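Beta-phosphoglucomutase (Bacteroides vulgatus, PDB 3DV9) probably catalyses the magnesium-dependent interconversion of beta-glucose 1-phosphate and glucose 6-phosphate, as a putative beta-phosphoglucomutase of the haloacid dehalogenase superfamily. Local coordinates at residues Asp22-Val33 with Phe180-Asn190; Val199-Thr210 with Gly222-Phe233. All coordinates share one frame; numbering follows the deposited sequence.

Contact 1: Asp22-Val33 with Phe180-Asn190; sequences DLKAVLFDMDGV and FKPNEALVIEN. With MG (magnesium ion), chain B; PO4 (phosphate ion), chain C.
Val-26 and Ile-188 meet on one face of two adjacent parallel strands, 25-29 and 185-189, whose axes approach to 4.7 Å at an angle of 18°. CG1 of Val-26 lies 3.6 Å from CG1 of Ile-188, and that same Ile-188 carbon also sits over a face of the Phe-28 ring, 4.2 Å from its centroid. Ile-188 can serve both neighbours because its CG1 is anti to the carbonyl carbon (chi1 -47°), leaving CG2 for Val-33 CG1. Backbone bonds join the strands, among them Leu-27 N to Leu-186 O at 2.8 Å. On the other face, Ala-25 CB rests over the Phe-180 ring, 3.6 Å from the centroid.

Toward Asp-22 the packing gives way to a solvent-facing margin. Lys-24 and Glu-184 run alongside each other, CE to OE2 3.3 Å, while a water donates to Glu-184 OE2 and Asp-22 OD2, bridging two carboxylates of like charge. Glu-184 OE1 accepts from Lys-181 N; an alanine in place of Glu-184 would probably leave the Lys-181 amide without this acceptor, break the water bridge to Asp-22 and uncover the Lys-24 chain.

At the opposite end Asp-29 OD2 (2.1 Å), Asn-190 OD1 and the Asp-31 carbonyl O bind magnesium, joined by Glu-65 and a water; the modelled phosphate and a second water overlap, presumably as alternatives. Lys-165 forms salt bridges with Asp-29 and Glu-189, probably easing their repulsion, and Tyr-171 bonds to Glu-189. A DxDx(T/V)-like sequence at the end of strand 25-29, with Asn-190 after the neighbouring strand, places magnesium at the sheet's C-terminal edge, as in haloacid dehalogenase active sites.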
loop_
_atom_site.group_PDB
_atom_site.type_symbol
_atom_site.label_atom_id
_atom_site.label_comp_id
_atom_site.label_asym_id
_atom_site.label_seq_id
_atom_site.Cartn_x
_atom_site.Cartn_y
_atom_site.Cartn_z
ATOM N N ASP A 22 -3.682 3.799 -20.456
ATOM C CA ASP A 22 -4.479 5.003 -20.668
ATOM C C ASP A 22 -4.822 5.561 -19.273
ATOM O O ASP A 22 -5.842 5.240 -18.671
ATOM C CB ASP A 22 -5.715 4.632 -21.497
ATOM C CG ASP A 22 -6.650 5.804 -21.734
ATOM O OD1 ASP A 22 -6.227 6.969 -21.593
ATOM O OD2 ASP A 22 -7.830 5.545 -22.085
ATOM N N LEU A 23 -3.899 6.346 -18.745
ATOM C CA LEU A 23 -3.903 6.651 -17.334
ATOM C C LEU A 23 -5.111 7.488 -16.894
ATOM O O LEU A 23 -5.334 8.595 -17.424
ATOM C CB LEU A 23 -2.605 7.351 -16.947
ATOM C CG LEU A 23 -2.437 7.583 -15.441
ATOM C CD1 LEU A 23 -2.434 6.292 -14.667
ATOM C CD2 LEU A 23 -1.122 8.311 -15.139
ATOM N N LYS A 24 -5.884 6.949 -15.937
ATOM C CA LYS A 24 -7.029 7.667 -15.384
ATOM C C LYS A 24 -6.982 7.754 -13.866
ATOM O O LYS A 24 -7.621 8.615 -13.274
ATOM C CB LYS A 24 -8.337 7.002 -15.825
ATOM C CG LYS A 24 -8.445 6.876 -17.330
ATOM C CD LYS A 24 -9.839 6.485 -17.754
ATOM C CE LYS A 24 -9.893 6.225 -19.273
ATOM N NZ LYS A 24 -9.905 7.463 -20.104
ATOM N N ALA A 25 -6.278 6.822 -13.245
ATOM C CA ALA A 25 -6.341 6.694 -11.790
ATOM C C ALA A 25 -4.981 6.311 -11.215
ATOM O O ALA A 25 -4.196 5.596 -11.849
ATOM C CB ALA A 25 -7.397 5.580 -11.408
ATOM N N VAL A 26 -4.739 6.736 -9.979
ATOM C CA VAL A 26 -3.505 6.371 -9.260
ATOM C C VAL A 26 -3.937 5.906 -7.874
ATOM O O VAL A 26 -4.530 6.668 -7.099
ATOM C CB VAL A 26 -2.442 7.522 -9.178
ATOM C CG1 VAL A 26 -1.096 6.981 -8.565
ATOM C CG2 VAL A 26 -2.168 8.145 -10.561
ATOM N N LEU A 27 -3.664 4.626 -7.604
ATOM C CA LEU A 27 -4.123 3.925 -6.408
ATOM C C LEU A 27 -3.001 3.906 -5.412
ATOM O O LEU A 27 -1.999 3.217 -5.615
ATOM C CB LEU A 27 -4.509 2.464 -6.753
ATOM C CG LEU A 27 -5.882 2.277 -7.390
ATOM C CD1 LEU A 27 -6.411 3.425 -8.194
ATOM C CD2 LEU A 27 -5.995 0.898 -8.116
ATOM N N PHE A 28 -3.146 4.679 -4.335
ATOM C CA PHE A 28 -2.088 4.794 -3.312
ATOM C C PHE A 28 -2.317 3.920 -2.115
ATOM O O PHE A 28 -3.356 4.011 -1.417
ATOM C CB PHE A 28 -2.009 6.223 -2.796
ATOM C CG PHE A 28 -1.422 7.181 -3.761
ATOM C CD1 PHE A 28 -0.060 7.502 -3.667
ATOM C CD2 PHE A 28 -2.204 7.775 -4.749
ATOM C CE1 PHE A 28 0.533 8.415 -4.561
ATOM C CE2 PHE A 28 -1.625 8.688 -5.672
ATOM C CZ PHE A 28 -0.269 9.019 -5.560
ATOM N N ASP A 29 -1.306 3.120 -1.792
ATOM C CA ASP A 29 -1.297 2.590 -0.454
ATOM C C ASP A 29 -1.253 3.733 0.607
ATOM O O ASP A 29 -0.781 4.850 0.319
ATOM C CB ASP A 29 -0.080 1.681 -0.303
ATOM C CG ASP A 29 0.025 1.107 1.047
ATOM O OD1 ASP A 29 -0.991 0.534 1.509
ATOM O OD2 ASP A 29 1.097 1.263 1.657
HETATM N N MSE A 30 -1.762 3.490 1.827
HETATM C CA MSE A 30 -1.678 4.546 2.850
HETATM C C MSE A 30 -0.407 4.534 3.741
HETATM O O MSE A 30 0.406 5.452 3.729
HETATM C CB MSE A 30 -2.927 4.561 3.739
HETATM C CG MSE A 30 -2.920 5.805 4.645
HETATM SE SE MSE A 30 -4.515 5.886 5.724
HETATM C CE MSE A 30 -4.115 4.360 6.902
ATOM N N ASP A 31 -0.267 3.495 4.545
ATOM C CA ASP A 31 0.844 3.433 5.507
ATOM C C ASP A 31 2.189 3.272 4.810
ATOM O O ASP A 31 2.397 2.324 4.068
ATOM C CB ASP A 31 0.617 2.282 6.476
ATOM C CG ASP A 31 -0.613 2.488 7.338
ATOM O OD1 ASP A 31 -0.737 3.530 7.997
ATOM O OD2 ASP A 31 -1.464 1.582 7.334
ATOM N N GLY A 32 3.123 4.192 5.106
ATOM C CA GLY A 32 4.421 4.151 4.461
ATOM C C GLY A 32 4.455 4.739 3.060
ATOM O O GLY A 32 5.480 4.653 2.377
ATOM N N VAL A 33 3.331 5.328 2.614
ATOM C CA VAL A 33 3.287 5.994 1.289
ATOM C C VAL A 33 2.724 7.398 1.463
ATOM O O VAL A 33 3.376 8.398 1.111
ATOM C CB VAL A 33 2.441 5.149 0.282
ATOM C CG1 VAL A 33 2.139 5.962 -1.008
ATOM C CG2 VAL A 33 3.176 3.803 -0.024
ATOM N N PHE A 180 -12.513 1.700 -13.311
ATOM C CA PHE A 180 -11.291 1.643 -14.136
ATOM C C PHE A 180 -10.875 0.243 -14.582
ATOM O O PHE A 180 -11.062 -0.744 -13.856
ATOM C CB PHE A 180 -10.132 2.316 -13.379
ATOM C CG PHE A 180 -10.457 3.687 -12.924
ATOM C CD1 PHE A 180 -10.709 4.696 -13.871
ATOM C CD2 PHE A 180 -10.493 4.011 -11.551
ATOM C CE1 PHE A 180 -11.034 5.994 -13.456
ATOM C CE2 PHE A 180 -10.806 5.299 -11.124
ATOM C CZ PHE A 180 -11.081 6.320 -12.075
ATOM N N LYS A 181 -10.268 0.169 -15.760
ATOM C CA LYS A 181 -9.611 -1.058 -16.253
ATOM C C LYS A 181 -8.194 -1.154 -15.677
ATOM O O LYS A 181 -7.638 -0.132 -15.255
ATOM C CB LYS A 181 -9.569 -1.034 -17.789
ATOM C CG LYS A 181 -10.987 -0.870 -18.430
ATOM C CD LYS A 181 -11.009 -1.243 -19.883
ATOM C CE LYS A 181 -10.244 -0.253 -20.756
ATOM N NZ LYS A 181 -10.221 -0.702 -22.219
ATOM N N PRO A 182 -7.613 -2.372 -15.622
ATOM C CA PRO A 182 -6.273 -2.461 -15.028
ATOM C C PRO A 182 -5.214 -1.616 -15.737
ATOM O O PRO A 182 -4.306 -1.108 -15.072
ATOM C CB PRO A 182 -5.944 -3.955 -15.108
ATOM C CG PRO A 182 -7.341 -4.626 -15.139
ATOM C CD PRO A 182 -8.116 -3.713 -16.025
ATOM N N ASN A 183 -5.352 -1.434 -17.048
ATOM C CA ASN A 183 -4.409 -0.603 -17.819
ATOM C C ASN A 183 -4.728 0.917 -17.771
ATOM O O ASN A 183 -4.170 1.695 -18.542
ATOM C CB ASN A 183 -4.333 -1.070 -19.272
ATOM C CG ASN A 183 -5.607 -0.795 -20.022
ATOM O OD1 ASN A 183 -6.700 -1.104 -19.533
ATOM N ND2 ASN A 183 -5.477 -0.231 -21.238
ATOM N N GLU A 184 -5.629 1.319 -16.885
ATOM C CA GLU A 184 -5.971 2.739 -16.667
ATOM C C GLU A 184 -5.480 3.245 -15.312
ATOM O O GLU A 184 -5.814 4.353 -14.896
ATOM C CB GLU A 184 -7.494 2.967 -16.792
ATOM C CG GLU A 184 -8.032 2.714 -18.205
ATOM C CD GLU A 184 -9.565 2.747 -18.304
ATOM O OE1 GLU A 184 -10.263 2.585 -17.271
ATOM O OE2 GLU A 184 -10.057 2.913 -19.439
ATOM N N ALA A 185 -4.770 2.385 -14.583
ATOM C CA ALA A 185 -4.337 2.713 -13.227
ATOM C C ALA A 185 -2.850 2.401 -12.967
ATOM O O ALA A 185 -2.209 1.655 -13.726
ATOM C CB ALA A 185 -5.230 1.997 -12.194
ATOM N N LEU A 186 -2.317 3.048 -11.914
ATOM C CA LEU A 186 -1.013 2.707 -11.327
ATOM C C LEU A 186 -1.253 2.339 -9.853
ATOM O O LEU A 186 -2.124 2.904 -9.206
ATOM C CB LEU A 186 -0.079 3.934 -11.339
ATOM C CG LEU A 186 0.708 4.392 -12.566
ATOM C CD1 LEU A 186 -0.106 4.401 -13.797
ATOM C CD2 LEU A 186 1.365 5.750 -12.301
ATOM N N VAL A 187 -0.472 1.401 -9.328
ATOM C CA VAL A 187 -0.475 1.118 -7.895
ATOM C C VAL A 187 0.828 1.695 -7.330
ATOM O O VAL A 187 1.894 1.483 -7.892
ATOM C CB VAL A 187 -0.557 -0.401 -7.610
ATOM C CG1 VAL A 187 -0.201 -0.716 -6.132
ATOM C CG2 VAL A 187 -1.957 -0.944 -7.980
ATOM N N ILE A 188 0.705 2.446 -6.250
ATOM C CA ILE A 188 1.904 3.002 -5.544
ATOM C C ILE A 188 1.996 2.307 -4.191
ATOM O O ILE A 188 1.180 2.547 -3.295
ATOM C CB ILE A 188 1.798 4.527 -5.369
ATOM C CG1 ILE A 188 1.371 5.224 -6.674
ATOM C CG2 ILE A 188 3.140 5.084 -4.817
ATOM C CD1 ILE A 188 2.348 4.939 -7.844
ATOM N N GLU A 189 3.019 1.454 -4.049
ATOM C CA GLU A 189 3.161 0.567 -2.897
ATOM C C GLU A 189 4.553 0.666 -2.266
ATOM O O GLU A 189 5.536 0.965 -2.974
ATOM C CB GLU A 189 2.859 -0.874 -3.324
ATOM C CG GLU A 189 1.397 -1.199 -3.039
ATOM C CD GLU A 189 1.118 -1.470 -1.511
ATOM O OE1 GLU A 189 2.035 -1.291 -0.649
ATOM O OE2 GLU A 189 -0.031 -1.848 -1.171
ATOM N N ASN A 190 4.654 0.325 -0.971
ATOM C CA ASN A 190 5.984 0.381 -0.308
ATOM C C ASN A 190 6.375 -0.939 0.363
ATOM O O ASN A 190 7.460 -1.013 0.928
ATOM C CB ASN A 190 6.011 1.487 0.762
ATOM C CG ASN A 190 5.094 1.157 1.935
ATOM O OD1 ASN A 190 3.946 0.778 1.733
ATOM N ND2 ASN A 190 5.619 1.195 3.134
HETATM MG MG MG B . 2.254 0.259 3.172
HETATM P P PO4 C . -0.962 -0.382 4.354
HETATM O O1 PO4 C . -1.686 0.907 4.017
HETATM O O2 PO4 C . 0.524 -0.229 4.184
HETATM O O3 PO4 C . -1.463 -1.526 3.469
HETATM O O4 PO4 C . -1.237 -0.819 5.787
HETATM O O HOH W 1 -8.846 3.181 -21.798
HETATM O O HOH W 2 0.609 -0.755 4.009
HETATM O O HOH W 3 1.849 -1.734 1.899
#

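Contact 2: Val199-Thr210 with Gly222-Phe233; sequences VAAGIFTIAVNT and GANLLFHSMPDF
Phe-204 and Asn-224 stack with ring and amide planes 19° apart. Asn-224 CB lies over the ring face, 3.6 Å from the centroid, while Leu-225 CD1 comes in at the ring edge. With CG anti to the carbonyl carbon (chi1 -59°), the Asn-224 amide reaches back to the first strand, where OD1 accepts from Thr-205 N at 2.8 Å. A water also donates to OD1 and to Ile-203 O, so the amide oxygen receives two bonds. Asn-224 N in turn donates to Thr-205 O, giving a two-way grip between these residues.

Farther along, Ile-206 meets the Phe-227 ring differently: CG2 approaches the edge in its plane, 3.4 Å from CD2. Phe-233 CA covers one face of that ring. Val-208 crosses Met-230, a selenomethionine, at about a right angle, with CG1 3.8 Å from SE; its other methyl, CG2, faces Phe-233 CB. On the reverse side of the sheet Ala-207 CB touches Ala-223 CB at 3.8 Å. The helix carrying Met-230 starts with Ser-229 as N-cap, its OG accepting from Asp-232 N.

Strands 204-208 and 225-227 run parallel, 24° apart, as the two strands of a beta-alpha-beta unit connected through helix 215-219. That helix packs on Ala-207 and Leu-226, helix 2-16 touches Phe-204 and Leu-225, and helix 230-244 covers Ile-206 and Phe-227. Strand 204-208 also bonds to strand 185-189, whereas 225-227 is the outermost strand on this side.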
loop_
_atom_site.group_PDB
_atom_site.type_symbol
_atom_site.label_atom_id
_atom_site.label_comp_id
_atom_site.label_asym_id
_atom_site.label_seq_id
_atom_site.Cartn_x
_atom_site.Cartn_y
_atom_site.Cartn_z
ATOM N N VAL A 199 0.518 -6.474 -8.324
ATOM C CA VAL A 199 0.977 -7.252 -9.474
ATOM C C VAL A 199 -0.079 -8.341 -9.782
ATOM O O VAL A 199 -0.464 -8.571 -10.973
ATOM C CB VAL A 199 2.358 -7.832 -9.184
ATOM C CG1 VAL A 199 2.770 -8.842 -10.251
ATOM C CG2 VAL A 199 3.355 -6.712 -9.153
ATOM N N ALA A 200 -0.596 -8.961 -8.720
ATOM C CA ALA A 200 -1.627 -10.018 -8.873
ATOM C C ALA A 200 -2.916 -9.435 -9.444
ATOM O O ALA A 200 -3.696 -10.161 -10.066
ATOM C CB ALA A 200 -1.923 -10.740 -7.518
ATOM N N ALA A 201 -3.189 -8.151 -9.164
ATOM C CA ALA A 201 -4.356 -7.468 -9.721
ATOM C C ALA A 201 -4.180 -7.048 -11.189
ATOM O O ALA A 201 -5.135 -6.573 -11.814
ATOM C CB ALA A 201 -4.722 -6.243 -8.883
ATOM N N GLY A 202 -2.978 -7.253 -11.716
ATOM C CA GLY A 202 -2.598 -6.933 -13.088
ATOM C C GLY A 202 -2.497 -5.459 -13.430
ATOM O O GLY A 202 -2.635 -5.083 -14.608
ATOM N N ILE A 203 -2.167 -4.648 -12.417
ATOM C CA ILE A 203 -2.007 -3.188 -12.582
ATOM C C ILE A 203 -0.521 -2.887 -12.490
ATOM O O ILE A 203 0.179 -3.488 -11.689
ATOM C CB ILE A 203 -2.712 -2.405 -11.448
ATOM C CG1 ILE A 203 -4.182 -2.883 -11.281
ATOM C CG2 ILE A 203 -2.548 -0.843 -11.622
ATOM C CD1 ILE A 203 -4.802 -2.485 -9.919
ATOM N N PHE A 204 -0.075 -1.959 -13.323
ATOM C CA PHE A 204 1.296 -1.503 -13.331
ATOM C C PHE A 204 1.608 -1.009 -11.911
ATOM O O PHE A 204 0.917 -0.165 -11.372
ATOM C CB PHE A 204 1.482 -0.410 -14.395
ATOM C CG PHE A 204 2.907 0.037 -14.545
ATOM C CD1 PHE A 204 3.697 -0.466 -15.600
ATOM C CD2 PHE A 204 3.455 1.015 -13.683
ATOM C CE1 PHE A 204 5.022 -0.075 -15.755
ATOM C CE2 PHE A 204 4.787 1.429 -13.856
ATOM C CZ PHE A 204 5.562 0.899 -14.910
ATOM N N THR A 205 2.628 -1.616 -11.306
ATOM C CA THR A 205 2.867 -1.463 -9.874
ATOM C C THR A 205 4.203 -0.796 -9.626
ATOM O O THR A 205 5.252 -1.292 -10.091
ATOM C CB THR A 205 2.678 -2.824 -9.087
ATOM O OG1 THR A 205 1.297 -3.218 -9.162
ATOM C CG2 THR A 205 3.085 -2.675 -7.583
ATOM N N ILE A 206 4.175 0.317 -8.886
ATOM C CA ILE A 206 5.394 1.071 -8.575
ATOM C C ILE A 206 5.717 0.899 -7.102
ATOM O O ILE A 206 4.896 1.216 -6.198
ATOM C CB ILE A 206 5.247 2.585 -8.948
ATOM C CG1 ILE A 206 5.084 2.775 -10.458
ATOM C CG2 ILE A 206 6.437 3.435 -8.336
ATOM C CD1 ILE A 206 4.542 4.167 -10.780
ATOM N N ALA A 207 6.925 0.396 -6.817
ATOM C CA ALA A 207 7.387 0.324 -5.436
ATOM C C ALA A 207 8.123 1.613 -5.063
ATOM O O ALA A 207 8.883 2.161 -5.845
ATOM C CB ALA A 207 8.341 -0.856 -5.195
ATOM N N VAL A 208 7.875 2.065 -3.850
ATOM C CA VAL A 208 8.612 3.210 -3.292
ATOM C C VAL A 208 9.102 2.719 -1.946
ATOM O O VAL A 208 8.297 2.429 -1.026
ATOM C CB VAL A 208 7.677 4.464 -3.109
ATOM C CG1 VAL A 208 8.470 5.648 -2.512
ATOM C CG2 VAL A 208 6.934 4.869 -4.420
ATOM N N ASN A 209 10.419 2.579 -1.826
ATOM C CA ASN A 209 10.993 1.962 -0.626
ATOM C C ASN A 209 11.157 2.998 0.486
ATOM O O ASN A 209 12.152 3.701 0.521
ATOM C CB ASN A 209 12.318 1.231 -0.915
ATOM C CG ASN A 209 12.716 0.341 0.232
ATOM O OD1 ASN A 209 12.096 0.412 1.298
ATOM N ND2 ASN A 209 13.723 -0.503 0.034
ATOM N N THR A 210 10.211 3.047 1.429
ATOM C CA THR A 210 10.264 4.084 2.441
ATOM C C THR A 210 10.619 3.488 3.777
ATOM O O THR A 210 10.547 4.170 4.810
ATOM C CB THR A 210 8.881 4.766 2.580
ATOM O OG1 THR A 210 7.925 3.779 3.002
ATOM C CG2 THR A 210 8.440 5.399 1.245
ATOM N N GLY A 222 7.745 -8.403 -8.156
ATOM C CA GLY A 222 7.386 -8.056 -9.549
ATOM C C GLY A 222 7.076 -6.569 -9.749
ATOM O O GLY A 222 6.426 -6.216 -10.700
ATOM N N ALA A 223 7.587 -5.680 -8.892
ATOM C CA ALA A 223 7.331 -4.226 -9.078
ATOM C C ALA A 223 7.810 -3.845 -10.463
ATOM O O ALA A 223 8.920 -4.256 -10.908
ATOM C CB ALA A 223 8.110 -3.384 -8.061
ATOM N N ASN A 224 7.007 -3.056 -11.146
ATOM C CA ASN A 224 7.377 -2.644 -12.510
ATOM C C ASN A 224 8.425 -1.547 -12.530
ATOM O O ASN A 224 9.235 -1.457 -13.460
ATOM C CB ASN A 224 6.159 -2.261 -13.331
ATOM C CG ASN A 224 5.175 -3.407 -13.439
ATOM O OD1 ASN A 224 4.261 -3.522 -12.625
ATOM N ND2 ASN A 224 5.390 -4.298 -14.416
ATOM N N LEU A 225 8.401 -0.708 -11.504
ATOM C CA LEU A 225 9.407 0.311 -11.283
ATOM C C LEU A 225 9.620 0.458 -9.777
ATOM O O LEU A 225 8.738 0.122 -8.952
ATOM C CB LEU A 225 8.956 1.658 -11.863
ATOM C CG LEU A 225 8.948 1.942 -13.365
ATOM C CD1 LEU A 225 8.358 3.346 -13.607
ATOM C CD2 LEU A 225 10.363 1.826 -13.939
ATOM N N LEU A 226 10.791 0.963 -9.396
ATOM C CA LEU A 226 11.084 1.211 -7.993
ATOM C C LEU A 226 11.671 2.606 -7.847
ATOM O O LEU A 226 12.611 2.982 -8.590
ATOM C CB LEU A 226 12.086 0.175 -7.415
ATOM C CG LEU A 226 12.298 0.311 -5.890
ATOM C CD1 LEU A 226 12.482 -1.068 -5.279
ATOM C CD2 LEU A 226 13.491 1.207 -5.667
ATOM N N PHE A 227 11.126 3.359 -6.900
ATOM C CA PHE A 227 11.772 4.647 -6.464
ATOM C C PHE A 227 12.263 4.551 -5.041
ATOM O O PHE A 227 11.748 3.786 -4.227
ATOM C CB PHE A 227 10.802 5.808 -6.615
ATOM C CG PHE A 227 10.363 6.028 -8.040
ATOM C CD1 PHE A 227 11.138 6.796 -8.904
ATOM C CD2 PHE A 227 9.207 5.427 -8.527
ATOM C CE1 PHE A 227 10.787 6.972 -10.229
ATOM C CE2 PHE A 227 8.827 5.600 -9.842
ATOM C CZ PHE A 227 9.625 6.369 -10.724
ATOM N N HIS A 228 13.252 5.369 -4.720
ATOM C CA HIS A 228 13.950 5.222 -3.442
ATOM C C HIS A 228 13.260 5.960 -2.282
ATOM O O HIS A 228 13.656 5.803 -1.130
ATOM C CB HIS A 228 15.401 5.667 -3.647
ATOM C CG HIS A 228 16.128 4.782 -4.623
ATOM N ND1 HIS A 228 16.344 3.441 -4.394
ATOM C CD2 HIS A 228 16.590 5.026 -5.873
ATOM C CE1 HIS A 228 16.971 2.910 -5.431
ATOM N NE2 HIS A 228 17.137 3.851 -6.343
ATOM N N SER A 229 12.279 6.814 -2.603
ATOM C CA SER A 229 11.602 7.639 -1.589
ATOM C C SER A 229 10.382 8.293 -2.239
ATOM O O SER A 229 10.314 8.408 -3.478
ATOM C CB SER A 229 12.532 8.774 -1.089
ATOM O OG SER A 229 12.775 9.732 -2.115
HETATM N N MSE A 230 9.500 8.837 -1.417
HETATM C CA MSE A 230 8.346 9.553 -1.988
HETATM C C MSE A 230 8.803 10.865 -2.668
HETATM O O MSE A 230 8.264 11.251 -3.693
HETATM C CB MSE A 230 7.229 9.764 -0.960
HETATM C CG MSE A 230 6.379 8.547 -0.698
HETATM SE SE MSE A 230 5.457 7.889 -2.265
HETATM C CE MSE A 230 3.992 9.116 -2.372
ATOM N N PRO A 231 9.787 11.588 -2.082
ATOM C CA PRO A 231 10.283 12.711 -2.903
ATOM C C PRO A 231 10.828 12.321 -4.298
ATOM O O PRO A 231 10.625 13.060 -5.272
ATOM C CB PRO A 231 11.409 13.286 -2.017
ATOM C CG PRO A 231 10.893 13.007 -0.571
ATOM C CD PRO A 231 10.355 11.593 -0.707
ATOM N N ASP A 232 11.482 11.166 -4.394
ATOM C CA ASP A 232 12.002 10.608 -5.659
ATOM C C ASP A 232 10.827 10.386 -6.625
ATOM O O ASP A 232 10.850 10.804 -7.795
ATOM C CB ASP A 232 12.797 9.301 -5.354
ATOM C CG ASP A 232 13.643 8.785 -6.542
ATOM O OD1 ASP A 232 14.013 9.616 -7.403
ATOM O OD2 ASP A 232 13.982 7.546 -6.613
ATOM N N PHE A 233 9.787 9.739 -6.109
ATOM C CA PHE A 233 8.579 9.466 -6.907
ATOM C C PHE A 233 7.953 10.795 -7.406
ATOM O O PHE A 233 7.704 10.977 -8.599
ATOM C CB PHE A 233 7.591 8.638 -6.088
ATOM C CG PHE A 233 6.288 8.429 -6.776
ATOM C CD1 PHE A 233 6.238 7.820 -8.021
ATOM C CD2 PHE A 233 5.119 8.943 -6.213
ATOM C CE1 PHE A 233 5.003 7.633 -8.693
ATOM C CE2 PHE A 233 3.871 8.766 -6.857
ATOM C CZ PHE A 233 3.820 8.135 -8.120
HETATM O O HOH W 4 2.201 -5.373 -12.588
#

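Overall arrangement
Contacts 1 and 2 occupy successive parts of one six-stranded parallel sheet, their centres about 9 Å apart. Strands 25-29, 185-189, 204-208 and 225-227 are consecutive across it, so the pairing of 185-189 with 204-208 joins the two contacts; Glu-189 O and Val-208 N, 2.7 Å apart, mark that junction. Along the chain contact 1 closes before contact 2 opens, with helix 192-200 leading from one to the other. Contact 1 joins segments 147 residues apart, with two further strands of the sheet between them, whereas contact 2 is local. Near the metal, Thr-210 OG1 probably bonds to Gly-32 O, linking the edge unit to the magnesium-binding loop, and helix 230-244 packs against residues of both contacts.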